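Long-range contact in nuclear movement protein (Encephalitozoon cuniculi, PDB 2O30), which is of unknown function but carries a CS domain of the p23/NudC-like type and may bind unfolded proteins: residues 50-59 against 78-89. The protein carries 1 engineered substitution. Sequence-based numbering, arbitrary orientation.
Sequences IDGELLHEVD and KKRNEWWDSLLV
His-56 turns the edge of its imidazole toward the face of Trp-84 in a T-shaped pair, with His-56 CD2 3.6 Å from Trp-84 NE1 and the planes at 75°. Its chi1 of -57° carries the ring out to the indole, and chi2 of -69° turns the CD2 edge onto the five-membered ring. Glu-82 OE2 sits over the centre of one imidazole face, while CG of Leu-55 lies toward the rim of the opposite face; the nearby carboxylate would probably favour a protonated ring. A water bridges His-56 NE2 and the backbone N of Asp-85 at the ring edge and may help to steady it. Trp-84, broad enough to span several neighbours, also receives Leu-55 CB at CE3 (3.8 Å) and Val-58 CG1 at CH2 (3.8 Å), while the aliphatic arm of Lys-78 lies over its other face.

Backbone bonds tie the two segments on either side of Trp-84. Leu-55 N donates to Leu-87 O (2.9 Å) and Val-89 N to Glu-53 O (2.9 Å), bracketing the single bridge between Leu-54 and Leu-88. Beyond Trp-84, Lys-79 N reaches Glu-57 O (3.0 Å), and the extended Lys-79 chain runs past Val-58 to a salt bridge from NZ to Glu-57 OE1 (2.7 Å).

Further out, Leu-54 CD2 meets Leu-87 CD1 (3.9 Å); Ile-40 and Met-35 of the three-stranded sheet pack on Leu-54, and Ile-16 of the other sheet on Leu-87, within the CS-type beta sandwich. Lys-78 NZ is gripped by Glu-82 O, the side-chain OE1 of Gln-11 and the backbone O of Glu-12, steadying the lysine against the indole. Against the four polar bonds across the contact stand two buried carbonyls without a partner, His-56 O against the indole and Ser-86 O against a Leu-55 methyl.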
# COMPACT_ATOMS: atom_id res chain seq x y z
N ILE A 50 -4.64 10.54 -1.07
CA ILE A 50 -4.11 10.66 -2.44
C ILE A 50 -4.12 9.29 -3.11
O ILE A 50 -3.79 8.28 -2.48
CB ILE A 50 -2.65 11.13 -2.48
CG1 ILE A 50 -2.49 12.51 -1.85
CG2 ILE A 50 -2.12 11.13 -3.93
CD1 ILE A 50 -1.04 12.94 -1.72
N ASP A 51 -4.48 9.28 -4.39
CA ASP A 51 -4.43 8.10 -5.22
C ASP A 51 -4.09 8.58 -6.61
O ASP A 51 -4.98 8.98 -7.37
CB ASP A 51 -5.78 7.39 -5.21
CG ASP A 51 -5.79 6.12 -6.04
OD1 ASP A 51 -4.75 5.71 -6.60
OD2 ASP A 51 -6.87 5.50 -6.12
N GLY A 52 -2.81 8.58 -6.95
CA GLY A 52 -2.41 9.10 -8.25
C GLY A 52 -1.00 8.76 -8.63
O GLY A 52 -0.42 7.79 -8.14
N GLU A 53 -0.43 9.58 -9.51
CA GLU A 53 0.90 9.36 -10.00
C GLU A 53 1.65 10.67 -9.84
O GLU A 53 1.15 11.72 -10.26
CB GLU A 53 0.87 8.95 -11.47
CG GLU A 53 2.22 8.65 -12.07
CD GLU A 53 2.10 7.85 -13.35
OE1 GLU A 53 1.45 8.34 -14.30
OE2 GLU A 53 2.65 6.73 -13.40
N LEU A 54 2.82 10.61 -9.22
CA LEU A 54 3.63 11.80 -8.98
C LEU A 54 4.10 12.33 -10.33
O LEU A 54 4.26 11.56 -11.27
CB LEU A 54 4.83 11.47 -8.11
CG LEU A 54 4.54 11.19 -6.63
CD1 LEU A 54 5.85 11.04 -5.88
CD2 LEU A 54 3.74 12.31 -6.02
N LEU A 55 4.30 13.64 -10.42
CA LEU A 55 4.69 14.26 -11.68
C LEU A 55 6.01 13.73 -12.24
O LEU A 55 6.16 13.53 -13.47
CB LEU A 55 4.75 15.79 -11.52
CG LEU A 55 5.02 16.55 -12.83
CD1 LEU A 55 3.95 16.25 -13.86
CD2 LEU A 55 5.09 18.03 -12.55
N HIS A 56 6.99 13.52 -11.36
CA HIS A 56 8.30 12.99 -11.75
C HIS A 56 8.75 11.90 -10.78
O HIS A 56 8.14 11.69 -9.73
CB HIS A 56 9.36 14.09 -11.79
CG HIS A 56 9.03 15.23 -12.71
ND1 HIS A 56 9.01 15.09 -14.08
CD2 HIS A 56 8.68 16.51 -12.45
CE1 HIS A 56 8.67 16.24 -14.63
NE2 HIS A 56 8.46 17.12 -13.66
N GLU A 57 9.85 11.24 -11.14
CA GLU A 57 10.38 10.14 -10.35
C GLU A 57 10.94 10.57 -9.00
O GLU A 57 11.55 11.65 -8.84
CB GLU A 57 11.40 9.33 -11.17
CG GLU A 57 10.70 8.51 -12.26
CD GLU A 57 11.63 7.63 -13.08
OE1 GLU A 57 12.55 7.00 -12.51
OE2 GLU A 57 11.42 7.57 -14.31
N VAL A 58 10.69 9.72 -8.00
CA VAL A 58 11.28 9.90 -6.67
C VAL A 58 12.05 8.65 -6.25
O VAL A 58 11.87 7.57 -6.82
CB VAL A 58 10.21 10.24 -5.62
CG1 VAL A 58 9.54 11.58 -5.98
CG2 VAL A 58 9.17 9.14 -5.54
N ASP A 59 12.93 8.82 -5.27
CA ASP A 59 13.61 7.70 -4.65
C ASP A 59 12.65 7.06 -3.63
O ASP A 59 12.56 7.52 -2.50
CB ASP A 59 14.89 8.17 -3.97
CG ASP A 59 15.64 7.05 -3.26
OD1 ASP A 59 15.18 5.89 -3.30
OD2 ASP A 59 16.69 7.33 -2.65
N LYS A 78 13.45 13.66 -4.52
CA LYS A 78 13.30 13.63 -5.97
C LYS A 78 14.50 12.94 -6.62
O LYS A 78 15.61 13.09 -6.14
CB LYS A 78 13.23 15.06 -6.52
CG LYS A 78 12.00 15.87 -6.08
CD LYS A 78 12.22 17.34 -6.45
CE LYS A 78 11.00 18.21 -6.14
NZ LYS A 78 11.34 19.65 -6.52
N LYS A 79 14.26 12.22 -7.70
CA LYS A 79 15.38 11.62 -8.46
C LYS A 79 16.20 12.69 -9.17
O LYS A 79 17.44 12.61 -9.23
CB LYS A 79 14.87 10.58 -9.46
CG LYS A 79 14.72 9.18 -8.85
CD LYS A 79 14.57 8.09 -9.92
CE LYS A 79 13.99 6.80 -9.31
NZ LYS A 79 13.67 5.76 -10.36
N ARG A 80 15.52 13.71 -9.68
CA ARG A 80 16.18 14.81 -10.37
C ARG A 80 15.93 16.12 -9.63
O ARG A 80 14.81 16.37 -9.17
CB ARG A 80 15.65 14.88 -11.81
CG ARG A 80 16.44 15.81 -12.70
CD ARG A 80 16.09 15.62 -14.19
NE ARG A 80 17.02 16.39 -15.01
CZ ARG A 80 18.15 15.91 -15.54
NH1 ARG A 80 18.50 14.63 -15.36
NH2 ARG A 80 18.93 16.70 -16.26
N ASN A 81 16.96 16.96 -9.51
CA ASN A 81 16.84 18.25 -8.83
C ASN A 81 16.22 19.33 -9.72
O ASN A 81 16.93 20.07 -10.40
CB ASN A 81 18.18 18.73 -8.26
CG ASN A 81 18.64 17.93 -7.06
OD1 ASN A 81 17.93 17.06 -6.56
ND2 ASN A 81 19.84 18.23 -6.58
N GLU A 82 14.90 19.42 -9.72
CA GLU A 82 14.17 20.36 -10.57
C GLU A 82 12.87 20.73 -9.85
O GLU A 82 12.33 19.92 -9.09
CB GLU A 82 13.86 19.71 -11.93
CG GLU A 82 12.79 18.63 -11.89
CD GLU A 82 12.73 17.77 -13.15
OE1 GLU A 82 13.21 18.25 -14.21
OE2 GLU A 82 12.20 16.63 -13.08
N TRP A 83 12.38 21.94 -10.09
CA TRP A 83 11.08 22.34 -9.56
C TRP A 83 9.97 21.57 -10.28
O TRP A 83 10.07 21.29 -11.48
CB TRP A 83 10.85 23.86 -9.61
CG TRP A 83 11.95 24.67 -9.01
CD1 TRP A 83 12.79 25.53 -9.68
CD2 TRP A 83 12.34 24.69 -7.65
NE1 TRP A 83 13.67 26.09 -8.80
CE2 TRP A 83 13.42 25.60 -7.54
CE3 TRP A 83 11.89 24.04 -6.49
CZ2 TRP A 83 14.05 25.88 -6.33
CZ3 TRP A 83 12.52 24.32 -5.29
CH2 TRP A 83 13.60 25.22 -5.22
N TRP A 84 8.92 21.21 -9.54
CA TRP A 84 7.74 20.56 -10.12
C TRP A 84 6.61 21.58 -10.18
O TRP A 84 6.34 22.25 -9.18
CB TRP A 84 7.25 19.43 -9.21
CG TRP A 84 8.14 18.23 -9.08
CD1 TRP A 84 9.49 18.14 -9.37
CD2 TRP A 84 7.74 16.94 -8.61
NE1 TRP A 84 9.93 16.85 -9.12
CE2 TRP A 84 8.88 16.10 -8.65
CE3 TRP A 84 6.52 16.41 -8.16
CZ2 TRP A 84 8.84 14.76 -8.24
CZ3 TRP A 84 6.47 15.07 -7.77
CH2 TRP A 84 7.63 14.26 -7.81
N ASP A 85 5.96 21.69 -11.34
CA ASP A 85 4.78 22.53 -11.51
C ASP A 85 3.56 22.07 -10.70
O ASP A 85 2.72 22.89 -10.29
CB ASP A 85 4.36 22.55 -13.00
CG ASP A 85 5.28 23.40 -13.86
OD1 ASP A 85 6.30 23.95 -13.36
OD2 ASP A 85 4.98 23.51 -15.07
N SER A 86 3.44 20.75 -10.52
CA SER A 86 2.32 20.18 -9.77
C SER A 86 2.84 18.93 -9.05
O SER A 86 3.92 18.43 -9.37
CB SER A 86 1.15 19.85 -10.70
OG SER A 86 1.49 18.81 -11.62
N LEU A 87 2.08 18.45 -8.06
CA LEU A 87 2.50 17.25 -7.33
C LEU A 87 2.25 16.02 -8.19
O LEU A 87 3.08 15.11 -8.23
CB LEU A 87 1.68 17.11 -6.05
CG LEU A 87 1.98 15.87 -5.20
CD1 LEU A 87 3.43 15.91 -4.67
CD2 LEU A 87 0.99 15.81 -4.03
N LEU A 88 1.11 16.01 -8.87
CA LEU A 88 0.63 14.83 -9.59
C LEU A 88 0.55 15.08 -11.09
O LEU A 88 0.55 16.24 -11.54
CB LEU A 88 -0.74 14.41 -9.05
CG LEU A 88 -0.85 14.09 -7.55
CD1 LEU A 88 -2.30 13.74 -7.20
CD2 LEU A 88 0.09 12.98 -7.16
N VAL A 89 0.49 13.99 -11.86
CA VAL A 89 0.41 14.02 -13.33
C VAL A 89 -0.78 14.82 -13.86
O VAL A 89 -1.84 14.89 -13.23
CB VAL A 89 0.40 12.59 -13.92
CG1 VAL A 89 -0.24 12.56 -15.31
CG2 VAL A 89 1.81 12.03 -13.95
O HOH W 1 7.42 20.14 -13.77
O HOH W 2 12.74 13.21 -10.61